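Local coordinates for COG1633: Uncharacterized conserved protein (Magnetospirillum magnetotacticum, PDB 2OH3) that is an uncharacterised rubrerythrin-like protein of the ferritin clan that binds zinc within a four-helix bundle, at residues 17-31 and 40-54. Residues are numbered along the deposited sequence; the frame is centred on the assembly and turned at random.
Sequences ETEAAERYVELADMM and ATVFRDMARFSTLHG. With IMD (imidazole), chain C.
Helices 17-31 and 40-54 pack antiparallel, their axes 7.9 Å apart at closest approach and crossing at -161°, with Ala21 beside Ala47 and Ala28 beside Ala40 where the backbones come nearest. Phe43 enters as a knob among Tyr24, Leu27, Ala28 and Met31: Leu27 CB lies over one ring face, while Met31 CG meets the ring edge, 3.5 Å from Phe43 CE2. Tyr24 lays one face on Met46, whose CB sits 3.5 Å from the ring centroid and almost on its normal; the Tyr24 hydroxyl hydrogen-bonds Glu105, a zinc ligand on helix 94-118. The pair is an antiparallel helical hairpin of the four-helix bundle characteristic of the ferritin clan, and the Met46 side chain comes within about 4 Å of the zinc ion. On the same helix pair an imidazole, probably from the crystallisation liquor, donates a nearly straight bond from N3 to Glu17 OE1 (2.7 Å, 170°). His53 ND1 donates to Glu17 OE2 at 3.1 Å, coming from above the carboxylate plane, with ring and carboxylate nearly perpendicular. A bend at chi2 (-58°) folds the Glu17 carboxylate toward these partners. Toward the other end, on the outer margin, Arg44 folds back to spread its guanidinium over Ala28 CB and grips Asp29 OD1 with both NH1 (3.2 Å) and NH2 (3.0 Å). A leucine in place of Arg44 would probably leave the Asp29 carboxylate without its charged mate across the helix pair.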
ATOM      1  N   GLU A  17      -3.063  -4.356 -11.995  1.00 42.60           N
ATOM      2  CA  GLU A  17      -4.020  -3.491 -12.678  1.00 42.64           C
ATOM      3  C   GLU A  17      -5.082  -2.883 -11.776  1.00 43.03           C
ATOM      4  O   GLU A  17      -5.404  -1.714 -11.914  1.00 43.68           O
ATOM      5  CB  GLU A  17      -4.718  -4.266 -13.812  1.00 42.79           C
ATOM      6  CG  GLU A  17      -3.782  -4.546 -14.995  1.00 43.40           C
ATOM      7  CD  GLU A  17      -3.212  -3.238 -15.588  1.00 47.73           C
ATOM      8  OE1 GLU A  17      -3.757  -2.167 -15.217  1.00 47.61           O
ATOM      9  OE2 GLU A  17      -2.223  -3.263 -16.370  1.00 48.61           O
ATOM     10  N   THR A  18      -5.643  -3.654 -10.867  1.00 41.88           N
ATOM     11  CA  THR A  18      -6.516  -3.090  -9.854  1.00 42.38           C
ATOM     12  C   THR A  18      -5.791  -1.974  -9.067  1.00 41.56           C
ATOM     13  O   THR A  18      -6.323  -0.872  -8.861  1.00 40.52           O
ATOM     14  CB  THR A  18      -7.006  -4.213  -8.910  1.00 42.91           C
ATOM     15  OG1 THR A  18      -7.648  -5.217  -9.702  1.00 43.66           O
ATOM     16  CG2 THR A  18      -8.000  -3.701  -7.893  1.00 43.57           C
ATOM     17  N   GLU A  19      -4.559  -2.260  -8.668  1.00 39.36           N
ATOM     18  CA  GLU A  19      -3.753  -1.286  -7.972  1.00 38.24           C
ATOM     19  C   GLU A  19      -3.524  -0.060  -8.859  1.00 37.87           C
ATOM     20  O   GLU A  19      -3.767   1.034  -8.415  1.00 38.31           O
ATOM     21  CB  GLU A  19      -2.426  -1.902  -7.490  1.00 37.27           C
ATOM     22  CG  GLU A  19      -1.444  -0.886  -6.919  1.00 35.66           C
ATOM     23  CD  GLU A  19      -1.763  -0.418  -5.495  1.00 35.38           C
ATOM     24  OE1 GLU A  19      -2.832  -0.731  -4.949  1.00 37.75           O
ATOM     25  OE2 GLU A  19      -0.904   0.259  -4.869  1.00 37.25           O
ATOM     26  N   ALA A  20      -3.068  -0.229 -10.097  1.00 38.35           N
ATOM     27  CA  ALA A  20      -2.812   0.911 -10.981  1.00 37.98           C
ATOM     28  C   ALA A  20      -4.036   1.799 -11.170  1.00 38.99           C
ATOM     29  O   ALA A  20      -3.941   3.015 -11.093  1.00 39.79           O
ATOM     30  CB  ALA A  20      -2.294   0.470 -12.319  1.00 38.10           C
ATOM     31  N   ALA A  21      -5.191   1.208 -11.424  1.00 38.28           N
ATOM     32  CA  ALA A  21      -6.401   1.993 -11.551  1.00 39.29           C
ATOM     33  C   ALA A  21      -6.680   2.883 -10.357  1.00 38.82           C
ATOM     34  O   ALA A  21      -7.068   4.028 -10.544  1.00 38.44           O
ATOM     35  CB  ALA A  21      -7.614   1.103 -11.804  1.00 39.36           C
ATOM     36  N   GLU A  22      -6.589   2.343  -9.150  1.00 37.94           N
ATOM     37  CA  GLU A  22      -6.793   3.123  -7.945  1.00 38.75           C
ATOM     38  C   GLU A  22      -5.772   4.220  -7.763  1.00 37.32           C
ATOM     39  O   GLU A  22      -6.112   5.307  -7.328  1.00 37.39           O
ATOM     40  CB  GLU A  22      -6.680   2.249  -6.689  1.00 40.41           C
ATOM     41  CG  GLU A  22      -7.860   1.373  -6.454  1.00 44.91           C
ATOM     42  CD  GLU A  22      -7.604   0.375  -5.335  1.00 52.23           C
ATOM     43  OE1 GLU A  22      -6.756   0.683  -4.433  1.00 54.29           O
ATOM     44  OE2 GLU A  22      -8.282  -0.693  -5.373  1.00 54.83           O
ATOM     45  N   ARG A  23      -4.516   3.914  -8.025  1.00 35.98           N
ATOM     46  CA  ARG A  23      -3.440   4.880  -7.773  1.00 36.33           C
ATOM     47  C   ARG A  23      -3.470   6.051  -8.760  1.00 36.10           C
ATOM     48  O   ARG A  23      -3.194   7.199  -8.401  1.00 35.71           O
ATOM     49  CB  ARG A  23      -2.085   4.221  -7.879  1.00 37.41           C
ATOM     50  CG  ARG A  23      -1.754   3.133  -6.831  1.00 39.73           C
ATOM     51  CD  ARG A  23      -1.467   3.650  -5.459  1.00 41.30           C
ATOM     52  NE  ARG A  23      -2.643   4.202  -4.809  1.00 42.30           N
ATOM     53  CZ  ARG A  23      -3.740   3.542  -4.455  1.00 45.34           C
ATOM     54  NH1 ARG A  23      -3.882   2.245  -4.634  1.00 47.75           N
ATOM     55  NH2 ARG A  23      -4.728   4.205  -3.882  1.00 49.49           N
ATOM     56  N   TYR A  24      -3.706   5.721 -10.020  1.00 35.95           N
ATOM     57  CA  TYR A  24      -3.934   6.738 -11.062  1.00 35.75           C
ATOM     58  C   TYR A  24      -5.169   7.610 -10.896  1.00 35.32           C
ATOM     59  O   TYR A  24      -5.085   8.781 -11.185  1.00 35.12           O
ATOM     60  CB  TYR A  24      -3.922   6.096 -12.429  1.00 36.10           C
ATOM     61  CG  TYR A  24      -2.527   5.829 -12.962  1.00 34.35           C
ATOM     62  CD1 TYR A  24      -1.649   6.877 -13.180  1.00 36.18           C
ATOM     63  CD2 TYR A  24      -2.120   4.555 -13.306  1.00 32.94           C
ATOM     64  CE1 TYR A  24      -0.379   6.667 -13.665  1.00 37.91           C
ATOM     65  CE2 TYR A  24      -0.867   4.330 -13.858  1.00 37.79           C
ATOM     66  CZ  TYR A  24       0.015   5.402 -13.990  1.00 38.00           C
ATOM     67  OH  TYR A  24       1.266   5.255 -14.511  1.00 38.04           O
ATOM     68  N   VAL A  25      -6.322   7.063 -10.471  1.00 35.20           N
ATOM     69  CA  VAL A  25      -7.470   7.897 -10.177  1.00 35.44           C
ATOM     70  C   VAL A  25      -7.108   8.902  -9.117  1.00 35.51           C
ATOM     71  O   VAL A  25      -7.410  10.088  -9.223  1.00 35.97           O
ATOM     72  CB  VAL A  25      -8.675   7.079  -9.734  1.00 35.39           C
ATOM     73  CG1 VAL A  25      -9.748   7.966  -9.142  1.00 37.24           C
ATOM     74  CG2 VAL A  25      -9.250   6.308 -10.934  1.00 37.85           C
ATOM     75  N   GLU A  26      -6.422   8.424  -8.093  1.00 34.93           N
ATOM     76  CA  GLU A  26      -5.958   9.231  -6.970  1.00 35.22           C
ATOM     77  C   GLU A  26      -5.032  10.358  -7.426  1.00 35.08           C
ATOM     78  O   GLU A  26      -5.233  11.515  -7.065  1.00 32.25           O
ATOM     79  CB  GLU A  26      -5.310   8.255  -5.971  1.00 36.36           C
ATOM     80  CG  GLU A  26      -4.799   8.786  -4.740  1.00 41.32           C
ATOM     81  CD  GLU A  26      -4.418   7.637  -3.778  1.00 46.89           C
ATOM     82  OE1 GLU A  26      -3.336   7.041  -3.970  1.00 46.34           O
ATOM     83  OE2 GLU A  26      -5.213   7.319  -2.855  1.00 51.15           O
ATOM     84  N   LEU A  27      -4.056  10.030  -8.260  1.00 34.11           N
ATOM     85  CA  LEU A  27      -3.175  11.044  -8.812  1.00 35.82           C
ATOM     86  C   LEU A  27      -3.913  12.023  -9.747  1.00 35.42           C
ATOM     87  O   LEU A  27      -3.639  13.228  -9.706  1.00 35.95           O
ATOM     88  CB  LEU A  27      -1.967  10.410  -9.548  1.00 35.18           C
ATOM     89  CG  LEU A  27      -0.937   9.586  -8.764  1.00 36.76           C
ATOM     90  CD1 LEU A  27      -0.018   8.915  -9.756  1.00 35.83           C
ATOM     91  CD2 LEU A  27      -0.143  10.431  -7.783  1.00 38.61           C
ATOM     92  N   ALA A  28      -4.842  11.514 -10.561  1.00 35.99           N
ATOM     93  CA  ALA A  28      -5.664  12.368 -11.422  1.00 35.94           C
ATOM     94  C   ALA A  28      -6.407  13.399 -10.570  1.00 36.80           C
ATOM     95  O   ALA A  28      -6.408  14.581 -10.857  1.00 35.80           O
ATOM     96  CB  ALA A  28      -6.664  11.519 -12.199  1.00 36.42           C
ATOM     97  N   ASP A  29      -7.020  12.918  -9.498  1.00 37.61           N
ATOM     98  CA  ASP A  29      -7.810  13.748  -8.611  1.00 38.70           C
ATOM     99  C   ASP A  29      -6.980  14.863  -8.030  1.00 39.03           C
ATOM    100  O   ASP A  29      -7.461  15.999  -7.895  1.00 38.82           O
ATOM    101  CB  ASP A  29      -8.420  12.915  -7.473  1.00 38.48           C
ATOM    102  CG  ASP A  29      -9.636  12.119  -7.914  1.00 40.77           C
ATOM    103  OD1 ASP A  29     -10.133  12.292  -9.034  1.00 44.73           O
ATOM    104  OD2 ASP A  29     -10.109  11.288  -7.138  1.00 41.97           O
HETATM  105  N   MSE A  30      -5.751  14.530  -7.649  1.00 39.27           N
HETATM  106  CA  MSE A  30      -4.873  15.526  -7.068  0.50 40.43           C
HETATM  107  C   MSE A  30      -4.388  16.537  -8.082  1.00 38.96           C
HETATM  108  O   MSE A  30      -4.277  17.732  -7.761  1.00 38.33           O
HETATM  109  CB  MSE A  30      -3.677  14.883  -6.421  0.50 40.11           C
HETATM  110  CG  MSE A  30      -3.922  14.605  -4.992  0.50 43.12           C
HETATM  111 SE   MSE A  30      -2.241  14.348  -4.192  0.38 47.37          SE
HETATM  112  CE  MSE A  30      -1.986  12.704  -5.070  0.50 40.65           C
HETATM  113  N   MSE A  31      -4.112  16.081  -9.303  1.00 37.10           N
HETATM  114  CA  MSE A  31      -3.701  17.001 -10.353  1.00 35.76           C
HETATM  115  C   MSE A  31      -4.832  17.989 -10.646  1.00 35.31           C
HETATM  116  O   MSE A  31      -4.611  19.201 -10.714  1.00 34.81           O
HETATM  117  CB  MSE A  31      -3.297  16.244 -11.619  1.00 35.10           C
HETATM  118  CG  MSE A  31      -1.995  15.417 -11.505  1.00 33.91           C
HETATM  119 SE   MSE A  31      -0.465  16.416 -10.902  0.75 32.17          SE
HETATM  120  CE  MSE A  31      -0.472  15.882  -9.145  1.00 35.45           C
ATOM    121  N   ALA A  40      -3.419  15.705 -15.066  1.00 32.67           N
ATOM    122  CA  ALA A  40      -4.593  14.949 -14.600  1.00 32.98           C
ATOM    123  C   ALA A  40      -5.077  14.031 -15.685  1.00 33.19           C
ATOM    124  O   ALA A  40      -5.370  12.886 -15.414  1.00 34.01           O
ATOM    125  CB  ALA A  40      -5.692  15.882 -14.198  1.00 33.48           C
ATOM    126  N   THR A  41      -5.164  14.554 -16.918  1.00 32.89           N
ATOM    127  CA  THR A  41      -5.596  13.786 -18.090  1.00 33.74           C
ATOM    128  C   THR A  41      -4.646  12.635 -18.481  1.00 33.81           C
ATOM    129  O   THR A  41      -5.124  11.557 -18.849  1.00 34.04           O
ATOM    130  CB  THR A  41      -5.912  14.722 -19.276  1.00 34.26           C
ATOM    131  OG1 THR A  41      -6.811  15.748 -18.828  1.00 35.37           O
ATOM    132  CG2 THR A  41      -6.582  13.968 -20.392  1.00 34.57           C
ATOM    133  N   VAL A  42      -3.323  12.809 -18.347  1.00 33.76           N
ATOM    134  CA  VAL A  42      -2.400  11.704 -18.544  1.00 34.22           C
ATOM    135  C   VAL A  42      -2.781  10.546 -17.600  1.00 34.72           C
ATOM    136  O   VAL A  42      -2.806   9.370 -17.995  1.00 35.74           O
ATOM    137  CB  VAL A  42      -0.903  12.133 -18.247  1.00 33.51           C
ATOM    138  CG1 VAL A  42      -0.004  10.931 -18.076  1.00 35.64           C
ATOM    139  CG2 VAL A  42      -0.357  13.039 -19.339  1.00 34.98           C
ATOM    140  N   PHE A  43      -3.056  10.887 -16.348  1.00 34.46           N
ATOM    141  CA  PHE A  43      -3.454   9.900 -15.332  1.00 34.12           C
ATOM    142  C   PHE A  43      -4.886   9.329 -15.504  1.00 34.96           C
ATOM    143  O   PHE A  43      -5.143   8.166 -15.144  1.00 34.20           O
ATOM    144  CB  PHE A  43      -3.328  10.502 -13.935  1.00 34.76           C
ATOM    145  CG  PHE A  43      -1.920  10.920 -13.557  1.00 33.82           C
ATOM    146  CD1 PHE A  43      -0.827  10.240 -14.028  1.00 36.38           C
ATOM    147  CD2 PHE A  43      -1.709  11.981 -12.676  1.00 34.28           C
ATOM    148  CE1 PHE A  43       0.428  10.624 -13.666  1.00 31.88           C
ATOM    149  CE2 PHE A  43      -0.434  12.382 -12.351  1.00 33.80           C
ATOM    150  CZ  PHE A  43       0.609  11.709 -12.827  1.00 32.87           C
ATOM    151  N   ARG A  44      -5.798  10.110 -16.057  1.00 33.73           N
ATOM    152  CA  ARG A  44      -7.091   9.517 -16.400  1.00 34.55           C
ATOM    153  C   ARG A  44      -6.930   8.468 -17.498  1.00 35.26           C
ATOM    154  O   ARG A  44      -7.575   7.420 -17.463  1.00 36.53           O
ATOM    155  CB  ARG A  44      -8.115  10.558 -16.809  1.00 34.38           C
ATOM    156  CG  ARG A  44      -8.429  11.517 -15.751  1.00 34.71           C
ATOM    157  CD  ARG A  44      -9.348  10.979 -14.677  1.00 37.40           C
ATOM    158  NE  ARG A  44      -9.608  12.106 -13.800  1.00 38.73           N
ATOM    159  CZ  ARG A  44      -9.831  12.054 -12.496  1.00 39.70           C
ATOM    160  NH1 ARG A  44      -9.892  10.878 -11.846  1.00 39.01           N
ATOM    161  NH2 ARG A  44      -9.997  13.217 -11.853  1.00 38.12           N
ATOM    162  N   ASP A  45      -6.057   8.741 -18.459  1.00 36.41           N
ATOM    163  CA  ASP A  45      -5.832   7.864 -19.601  1.00 37.52           C
ATOM    164  C   ASP A  45      -5.292   6.531 -19.093  1.00 37.93           C
ATOM    165  O   ASP A  45      -5.769   5.444 -19.457  1.00 37.73           O
ATOM    166  CB  ASP A  45      -4.859   8.556 -20.548  1.00 38.51           C
ATOM    167  CG  ASP A  45      -4.645   7.816 -21.869  1.00 43.25           C
ATOM    168  OD1 ASP A  45      -5.615   7.329 -22.499  1.00 43.06           O
ATOM    169  OD2 ASP A  45      -3.464   7.764 -22.293  1.00 48.31           O
HETATM  170  N   MSE A  46      -4.327   6.631 -18.201  1.00 37.20           N
HETATM  171  CA  MSE A  46      -3.697   5.464 -17.599  1.00 38.15           C
HETATM  172  C   MSE A  46      -4.681   4.645 -16.764  1.00 36.75           C
HETATM  173  O   MSE A  46      -4.638   3.418 -16.807  1.00 37.49           O
HETATM  174  CB  MSE A  46      -2.500   5.886 -16.740  1.00 37.08           C
HETATM  175  CG  MSE A  46      -1.212   6.452 -17.447  1.00 39.91           C
HETATM  176 SE   MSE A  46      -0.363   5.152 -18.690  0.75 43.59          SE
HETATM  177  CE  MSE A  46      -0.275   3.899 -17.796  1.00 50.34           C
ATOM    178  N   ALA A  47      -5.534   5.316 -15.994  1.00 35.82           N
ATOM    179  CA  ALA A  47      -6.510   4.642 -15.157  1.00 36.48           C
ATOM    180  C   ALA A  47      -7.484   3.897 -16.076  1.00 37.25           C
ATOM    181  O   ALA A  47      -7.972   2.832 -15.733  1.00 35.79           O
ATOM    182  CB  ALA A  47      -7.279   5.634 -14.297  1.00 36.43           C
ATOM    183  N   ARG A  48      -7.777   4.496 -17.215  1.00 36.14           N
ATOM    184  CA  ARG A  48      -8.694   3.866 -18.164  1.00 37.12           C
ATOM    185  C   ARG A  48      -8.071   2.658 -18.820  1.00 38.39           C
ATOM    186  O   ARG A  48      -8.745   1.666 -19.023  1.00 39.69           O
ATOM    187  CB  ARG A  48      -9.172   4.876 -19.209  1.00 36.39           C
ATOM    188  CG  ARG A  48     -10.096   4.275 -20.262  1.00 38.03           C
ATOM    189  CD  ARG A  48     -11.373   3.835 -19.651  1.00 40.49           C
ATOM    190  NE  ARG A  48     -12.248   3.259 -20.668  1.00 43.57           N
ATOM    191  CZ  ARG A  48     -13.184   2.345 -20.425  1.00 46.70           C
ATOM    192  NH1 ARG A  48     -13.384   1.876 -19.185  1.00 49.48           N
ATOM    193  NH2 ARG A  48     -13.922   1.884 -21.437  1.00 45.72           N
ATOM    194  N   PHE A  49      -6.784   2.739 -19.165  1.00 40.33           N
ATOM    195  CA  PHE A  49      -6.069   1.596 -19.694  1.00 41.68           C
ATOM    196  C   PHE A  49      -6.138   0.457 -18.650  1.00 43.01           C
ATOM    197  O   PHE A  49      -6.367  -0.720 -19.018  1.00 41.38           O
ATOM    198  CB  PHE A  49      -4.599   1.955 -20.026  1.00 42.94           C
ATOM    199  CG  PHE A  49      -3.743   0.747 -20.320  1.00 44.13           C
ATOM    200  CD1 PHE A  49      -3.192  -0.004 -19.289  1.00 45.99           C
ATOM    201  CD2 PHE A  49      -3.521   0.339 -21.616  1.00 45.78           C
ATOM    202  CE1 PHE A  49      -2.402  -1.146 -19.552  1.00 46.16           C
ATOM    203  CE2 PHE A  49      -2.748  -0.818 -21.889  1.00 46.45           C
ATOM    204  CZ  PHE A  49      -2.189  -1.546 -20.851  1.00 45.35           C
ATOM    205  N   SER A  50      -5.933   0.781 -17.360  1.00 43.81           N
ATOM    206  CA  SER A  50      -5.998  -0.255 -16.313  0.50 44.35           C
ATOM    207  C   SER A  50      -7.308  -1.025 -16.328  1.00 44.47           C
ATOM    208  O   SER A  50      -7.308  -2.227 -16.278  1.00 45.22           O
ATOM    209  CB  SER A  50      -5.846   0.322 -14.922  0.50 44.60           C
ATOM    210  OG  SER A  50      -6.176  -0.679 -13.981  0.50 44.80           O
ATOM    211  N   THR A  51      -8.415  -0.315 -16.366  1.00 44.55           N
ATOM    212  CA  THR A  51      -9.720  -0.916 -16.401  1.00 44.78           C
ATOM    213  C   THR A  51      -9.896  -1.842 -17.588  1.00 45.17           C
ATOM    214  O   THR A  51     -10.383  -2.966 -17.427  1.00 45.02           O
ATOM    215  CB  THR A  51     -10.769   0.175 -16.446  1.00 45.27           C
ATOM    216  OG1 THR A  51     -10.609   0.972 -15.270  1.00 45.16           O
ATOM    217  CG2 THR A  51     -12.148  -0.402 -16.517  1.00 45.56           C
ATOM    218  N   LEU A  52      -9.517  -1.362 -18.771  1.00 45.36           N
ATOM    219  CA  LEU A  52      -9.649  -2.133 -20.004  1.00 46.14           C
ATOM    220  C   LEU A  52      -8.797  -3.388 -19.995  1.00 46.33           C
ATOM    221  O   LEU A  52      -9.270  -4.484 -20.305  1.00 46.51           O
ATOM    222  CB  LEU A  52      -9.285  -1.267 -21.213  1.00 45.77           C
ATOM    223  CG  LEU A  52     -10.274  -0.159 -21.546  1.00 45.25           C
ATOM    224  CD1 LEU A  52      -9.727   0.684 -22.662  1.00 44.76           C
ATOM    225  CD2 LEU A  52     -11.627  -0.735 -21.945  1.00 45.84           C
ATOM    226  N   HIS A  53      -7.542  -3.215 -19.620  1.00 46.97           N
ATOM    227  CA  HIS A  53      -6.587  -4.299 -19.510  1.00 47.75           C
ATOM    228  C   HIS A  53      -6.929  -5.292 -18.389  1.00 45.76           C
ATOM    229  O   HIS A  53      -6.897  -6.509 -18.579  1.00 44.15           O
ATOM    230  CB  HIS A  53      -5.157  -3.738 -19.266  1.00 48.66           C
ATOM    231  CG  HIS A  53      -4.076  -4.703 -19.635  1.00 52.95           C
ATOM    232  ND1 HIS A  53      -3.072  -5.089 -18.768  1.00 54.56           N
ATOM    233  CD2 HIS A  53      -3.872  -5.402 -20.785  1.00 58.62           C
ATOM    234  CE1 HIS A  53      -2.289  -5.970 -19.374  1.00 55.56           C
ATOM    235  NE2 HIS A  53      -2.748  -6.174 -20.597  1.00 57.82           N
ATOM    236  N   GLY A  54      -7.240  -4.759 -17.221  1.00 43.97           N
ATOM    237  CA  GLY A  54      -7.741  -5.568 -16.131  1.00 42.61           C
ATOM    238  C   GLY A  54      -8.917  -6.427 -16.535  1.00 42.02           C
ATOM    239  O   GLY A  54      -9.014  -7.573 -16.099  1.00 40.60           O
TER
HETATM  240  N1  IMD C 301      -0.286   0.970 -16.632  1.00 30.99           N
HETATM  241  C2  IMD C 301      -0.738  -0.276 -16.478  1.00 30.37           C
HETATM  242  N3  IMD C 301      -2.046  -0.182 -16.034  1.00 31.56           N
HETATM  243  C4  IMD C 301      -2.375   1.103 -15.920  1.00 29.30           C
HETATM  244  C5  IMD C 301      -1.281   1.830 -16.302  1.00 28.69           C